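PDB 1V4V: UDP-N-Acetylglucosamine 2-Epimerase from Thermus thermophilus, which probably catalyses the reversible epimerisation of UDP-N-acetylglucosamine at C2 of the sugar, giving UDP-N-acetylmannosamine. Local coordinates for residues A[177-182]-A[344-349]; A[183-188]-A[263-268]. All blocks are in the same frame, centred on the assembly; numbering follows the deposited sequence.

Contact 1 (A[177-182]-A[344-349]); sequences TGVDAV and AKNPYG
Val179 and Gly349 meet where a helix runs past a tight bend of chain, a good example of a branched side chain fitted against main-chain atoms. Their CA atoms are 6.2 Å apart, a closeness helped by the lack of a side chain on Gly349. With chi1 of Val179 at 180°, the two methyls fork over the bend: CG1, opposite the backbone N, reaches toward Gly349 O at 3.9 Å, while CG2, opposite the carbonyl carbon, comes down beside Gly349 N at 4.0 Å. Val179 CG2 also touches Tyr348 CB at 4.1 Å, at the root of that side chain, before the ring turns away from the helix. One face of the Tyr348 ring is met by Pro347 CG, 3.8 Å above the ring plane over its centre, and a glycerol, probably from the crystallisation liquor, lies close to the same side chain.

Asn346 adds to the surface facing Val179, its ND2 standing 4.2 Å from Val179 CG1, but its main work is inside the bend. OD1 receives two backbone N-H groups. Tyr348 N approaches in the carbonyl plane, at 2.6 Å from Asn346 OD1 and with an N-H...O angle of 151°, whereas Gly349 N, 3.2 Å from the same OD1, sits well above that plane. The two bonds hold the amide and fix the course of the main chain that Val179 packs on. A backbone bond between Tyr348 and Gln176 joins the bend to the approach of helix 177-188, and Asp180 OD2 accepts from Gly354 N in helix 353-364.

Asn346 OD1 thus closes an Asx turn with Tyr348 N and, with Gly349 N as second donor, an Asx motif, placed where the chain of a GT-B fold returns from the second Rossmann-like domain and passes the helix that leads out of the first.

Contact 2 (A[183-188]-A[263-268]); sequences LLAAKL and LEYGSM
Tyr265 reaches Ala185 through two torsions: chi1 of -168° sets CG opposite the backbone N and carries the ring out from the start of its helix, and chi2 of 59° turns one side of the ring to the neighbouring helix. The methyl of Ala185 points toward 263-268 and meets the ring obliquely, with CB 3.5 Å from Tyr265 CE2 and 3.6 Å from CD2, so that a single CB spans one ring bond. Beyond the ring the two backbones come very near, Ala185 CA and Gly266 CA being 4.6 Å apart. Small residues at both positions make this approach possible, a common feature of closely packed helices. In the GT-B fold of this enzyme it joins helix 177-188, which follows the last strand of the first parallel sheet, to helix 265-273, which precedes strand 275-280 of the second. The contact involves apolar surface and main chain: Ala185 O and Gly266 O stand 3.6 Å apart as neighbouring acceptors, not as a bonded pair. Glu264 occupies the N-cap position of the second helix, whose first turn is closed by Met268 N bonding to Glu264 O at 2.9 Å. Ala186 continues the packing along that helix, touching Ala269 and Arg273, while Ser267 OG is hydrogen-bonded to Arg190 O just past the end of the first helix.

Overall arrangement
Both contacts are buried and share helix 177-188, contact 1 using its first half and contact 2 its second, with their centres about 15 Å apart. Along the chain contact 2 lies nested within the loop that contact 1 closes. They differ in what meets the helix: at 344-349 it is an irregular bend shaped by an amide, at 263-268 the opening turn of another helix, approached through small residues and an aromatic ring. Tyr265 of contact 2 links the two, its OH packing 3.4 Å from Val182 CG2. One helix thus illustrates how two different kinds of partner can pack on a single element at two points along its length.

Contact 1 (A[177-182]-A[344-349])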
loop_
_atom_site.group_PDB
_atom_site.type_symbol
_atom_site.label_atom_id
_atom_site.label_comp_id
_atom_site.label_asym_id
_atom_site.label_seq_id
_atom_site.Cartn_x
_atom_site.Cartn_y
_atom_site.Cartn_z
ATOM N N THR A 177 4.026 20.313 -8.197
ATOM C CA THR A 177 4.803 21.220 -7.365
ATOM C C THR A 177 6.102 21.560 -8.091
ATOM O O THR A 177 6.772 22.539 -7.757
ATOM C CB THR A 177 5.136 20.608 -5.983
ATOM O OG1 THR A 177 5.941 19.437 -6.150
ATOM C CG2 THR A 177 3.855 20.254 -5.238
ATOM N N GLY A 178 6.443 20.749 -9.091
ATOM C CA GLY A 178 7.651 20.989 -9.864
ATOM C C GLY A 178 7.633 22.374 -10.489
ATOM O O GLY A 178 8.679 23.011 -10.652
ATOM N N VAL A 179 6.441 22.845 -10.843
ATOM C CA VAL A 179 6.286 24.173 -11.429
ATOM C C VAL A 179 6.713 25.218 -10.400
ATOM O O VAL A 179 7.510 26.109 -10.699
ATOM C CB VAL A 179 4.822 24.431 -11.838
ATOM C CG1 VAL A 179 4.680 25.830 -12.442
ATOM C CG2 VAL A 179 4.377 23.382 -12.836
ATOM N N ASP A 180 6.181 25.093 -9.184
ATOM C CA ASP A 180 6.516 26.008 -8.091
ATOM C C ASP A 180 8.032 26.028 -7.888
ATOM O O ASP A 180 8.630 27.082 -7.671
ATOM C CB ASP A 180 5.893 25.541 -6.767
ATOM C CG ASP A 180 4.392 25.380 -6.834
ATOM O OD1 ASP A 180 3.887 24.785 -7.806
ATOM O OD2 ASP A 180 3.711 25.840 -5.893
ATOM N N ALA A 181 8.639 24.845 -7.943
ATOM C CA ALA A 181 10.074 24.695 -7.729
ATOM C C ALA A 181 10.936 25.492 -8.703
ATOM O O ALA A 181 11.924 26.109 -8.299
ATOM C CB ALA A 181 10.457 23.222 -7.784
ATOM N N VAL A 182 10.580 25.466 -9.983
ATOM C CA VAL A 182 11.343 26.207 -10.979
ATOM C C VAL A 182 11.242 27.703 -10.695
ATOM O O VAL A 182 12.247 28.408 -10.703
ATOM C CB VAL A 182 10.831 25.930 -12.411
ATOM C CG1 VAL A 182 11.694 26.678 -13.425
ATOM C CG2 VAL A 182 10.877 24.437 -12.695
ATOM N N ALA A 344 0.142 31.595 -22.391
ATOM C CA ALA A 344 -0.553 30.314 -22.453
ATOM C C ALA A 344 -0.664 29.669 -21.075
ATOM O O ALA A 344 0.249 29.763 -20.257
ATOM C CB ALA A 344 0.162 29.380 -23.410
ATOM N N LYS A 345 -1.793 29.020 -20.820
ATOM C CA LYS A 345 -2.009 28.357 -19.540
ATOM C C LYS A 345 -1.064 27.163 -19.440
ATOM O O LYS A 345 -1.008 26.337 -20.348
ATOM C CB LYS A 345 -3.461 27.875 -19.435
ATOM C CG LYS A 345 -3.763 27.088 -18.170
ATOM C CD LYS A 345 -5.147 26.467 -18.213
ATOM C CE LYS A 345 -5.366 25.535 -17.025
ATOM N NZ LYS A 345 -5.207 26.243 -15.728
ATOM N N ASN A 346 -0.316 27.080 -18.345
ATOM C CA ASN A 346 0.610 25.967 -18.148
ATOM C C ASN A 346 -0.228 24.715 -17.889
ATOM O O ASN A 346 -0.967 24.658 -16.910
ATOM C CB ASN A 346 1.518 26.237 -16.947
ATOM C CG ASN A 346 2.560 25.158 -16.758
ATOM O OD1 ASN A 346 2.247 23.969 -16.780
ATOM N ND2 ASN A 346 3.811 25.566 -16.566
ATOM N N PRO A 347 -0.115 23.698 -18.757
ATOM C CA PRO A 347 -0.881 22.457 -18.606
ATOM C C PRO A 347 -0.391 21.538 -17.489
ATOM O O PRO A 347 -0.979 20.484 -17.256
ATOM C CB PRO A 347 -0.736 21.811 -19.973
ATOM C CG PRO A 347 0.689 22.141 -20.308
ATOM C CD PRO A 347 0.787 23.611 -19.923
ATOM N N TYR A 348 0.674 21.937 -16.798
ATOM C CA TYR A 348 1.235 21.121 -15.722
ATOM C C TYR A 348 0.881 21.618 -14.325
ATOM O O TYR A 348 0.834 20.837 -13.376
ATOM C CB TYR A 348 2.758 21.060 -15.847
ATOM C CG TYR A 348 3.242 20.735 -17.241
ATOM C CD1 TYR A 348 3.034 19.474 -17.800
ATOM C CD2 TYR A 348 3.895 21.698 -18.008
ATOM C CE1 TYR A 348 3.468 19.182 -19.101
ATOM C CE2 TYR A 348 4.330 21.416 -19.300
ATOM C CZ TYR A 348 4.113 20.160 -19.839
ATOM O OH TYR A 348 4.536 19.893 -21.122
ATOM N N GLY A 349 0.640 22.917 -14.196
ATOM C CA GLY A 349 0.306 23.481 -12.899
ATOM C C GLY A 349 0.396 24.993 -12.941
ATOM O O GLY A 349 1.038 25.541 -13.835
#

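Contact 2 (A[183-188]-A[263-268])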
loop_
_atom_site.group_PDB
_atom_site.type_symbol
_atom_site.label_atom_id
_atom_site.label_comp_id
_atom_site.label_asym_id
_atom_site.label_seq_id
_atom_site.Cartn_x
_atom_site.Cartn_y
_atom_site.Cartn_z
ATOM N N LEU A 183 10.026 28.179 -10.440
ATOM C CA LEU A 183 9.793 29.589 -10.143
ATOM C C LEU A 183 10.612 30.023 -8.932
ATOM O O LEU A 183 11.187 31.115 -8.916
ATOM C CB LEU A 183 8.309 29.838 -9.874
ATOM C CG LEU A 183 7.363 29.694 -11.068
ATOM C CD1 LEU A 183 5.915 29.756 -10.597
ATOM C CD2 LEU A 183 7.645 30.804 -12.073
ATOM N N LEU A 184 10.662 29.163 -7.920
ATOM C CA LEU A 184 11.421 29.448 -6.706
ATOM C C LEU A 184 12.921 29.459 -7.002
ATOM O O LEU A 184 13.645 30.359 -6.567
ATOM C CB LEU A 184 11.107 28.395 -5.637
ATOM C CG LEU A 184 11.847 28.480 -4.299
ATOM C CD1 LEU A 184 11.648 29.853 -3.677
ATOM C CD2 LEU A 184 11.329 27.390 -3.369
ATOM N N ALA A 185 13.383 28.459 -7.745
ATOM C CA ALA A 185 14.793 28.359 -8.089
ATOM C C ALA A 185 15.234 29.580 -8.893
ATOM O O ALA A 185 16.341 30.088 -8.706
ATOM C CB ALA A 185 15.052 27.087 -8.885
ATOM N N ALA A 186 14.362 30.053 -9.779
ATOM C CA ALA A 186 14.689 31.213 -10.605
ATOM C C ALA A 186 14.846 32.457 -9.742
ATOM O O ALA A 186 15.762 33.257 -9.942
ATOM C CB ALA A 186 13.607 31.438 -11.645
ATOM N N LYS A 187 13.944 32.611 -8.779
ATOM C CA LYS A 187 13.966 33.756 -7.881
ATOM C C LYS A 187 15.185 33.764 -6.964
ATOM O O LYS A 187 15.801 34.807 -6.749
ATOM C CB LYS A 187 12.691 33.772 -7.032
ATOM C CG LYS A 187 12.679 34.852 -5.964
ATOM C CD LYS A 187 11.430 34.778 -5.106
ATOM C CE LYS A 187 11.492 35.804 -3.985
ATOM N NZ LYS A 187 12.697 35.605 -3.129
ATOM N N LEU A 188 15.529 32.599 -6.429
ATOM C CA LEU A 188 16.659 32.475 -5.513
ATOM C C LEU A 188 18.002 32.340 -6.217
ATOM O O LEU A 188 19.052 32.603 -5.626
ATOM C CB LEU A 188 16.448 31.266 -4.591
ATOM C CG LEU A 188 15.181 31.305 -3.734
ATOM C CD1 LEU A 188 15.048 30.005 -2.955
ATOM C CD2 LEU A 188 15.237 32.497 -2.789
ATOM N N LEU A 263 25.171 24.620 -15.984
ATOM C CA LEU A 263 24.796 25.445 -14.840
ATOM C C LEU A 263 24.048 24.662 -13.768
ATOM O O LEU A 263 23.523 23.581 -14.022
ATOM C CB LEU A 263 23.917 26.612 -15.308
ATOM C CG LEU A 263 24.477 27.561 -16.373
ATOM C CD1 LEU A 263 23.382 28.513 -16.828
ATOM C CD2 LEU A 263 25.660 28.328 -15.823
ATOM N N GLU A 264 24.004 25.222 -12.563
ATOM C CA GLU A 264 23.299 24.588 -11.457
ATOM C C GLU A 264 21.815 24.888 -11.635
ATOM O O GLU A 264 21.449 25.831 -12.338
ATOM C CB GLU A 264 23.790 25.142 -10.116
ATOM C CG GLU A 264 25.288 24.995 -9.906
ATOM C CD GLU A 264 25.720 25.336 -8.492
ATOM O OE1 GLU A 264 25.285 24.634 -7.550
ATOM O OE2 GLU A 264 26.495 26.302 -8.320
ATOM N N TYR A 265 20.967 24.088 -11.001
ATOM C CA TYR A 265 19.521 24.260 -11.106
ATOM C C TYR A 265 19.075 25.722 -11.019
ATOM O O TYR A 265 18.401 26.228 -11.916
ATOM C CB TYR A 265 18.817 23.447 -10.017
ATOM C CG TYR A 265 17.320 23.336 -10.208
ATOM C CD1 TYR A 265 16.789 22.774 -11.368
ATOM C CD2 TYR A 265 16.433 23.782 -9.227
ATOM C CE1 TYR A 265 15.411 22.654 -11.551
ATOM C CE2 TYR A 265 15.051 23.668 -9.396
ATOM C CZ TYR A 265 14.548 23.103 -10.561
ATOM O OH TYR A 265 13.188 22.985 -10.738
ATOM N N GLY A 266 19.464 26.397 -9.943
ATOM C CA GLY A 266 19.072 27.783 -9.763
ATOM C C GLY A 266 19.607 28.772 -10.783
ATOM O O GLY A 266 18.871 29.640 -11.256
ATOM N N SER A 267 20.885 28.658 -11.122
ATOM C CA SER A 267 21.483 29.576 -12.079
ATOM C C SER A 267 20.846 29.426 -13.460
ATOM O O SER A 267 20.671 30.411 -14.183
ATOM C CB SER A 267 22.990 29.346 -12.169
ATOM O OG SER A 267 23.593 30.329 -12.991
HETATM N N MSE A 268 20.504 28.194 -13.823
HETATM C CA MSE A 268 19.873 27.944 -15.117
HETATM C C MSE A 268 18.455 28.503 -15.126
HETATM O O MSE A 268 18.027 29.094 -16.113
HETATM C CB MSE A 268 19.840 26.443 -15.423
HETATM C CG MSE A 268 19.068 26.081 -16.693
HETATM SE SE MSE A 268 19.762 26.909 -18.306
HETATM C CE MSE A 268 20.634 25.374 -19.082
#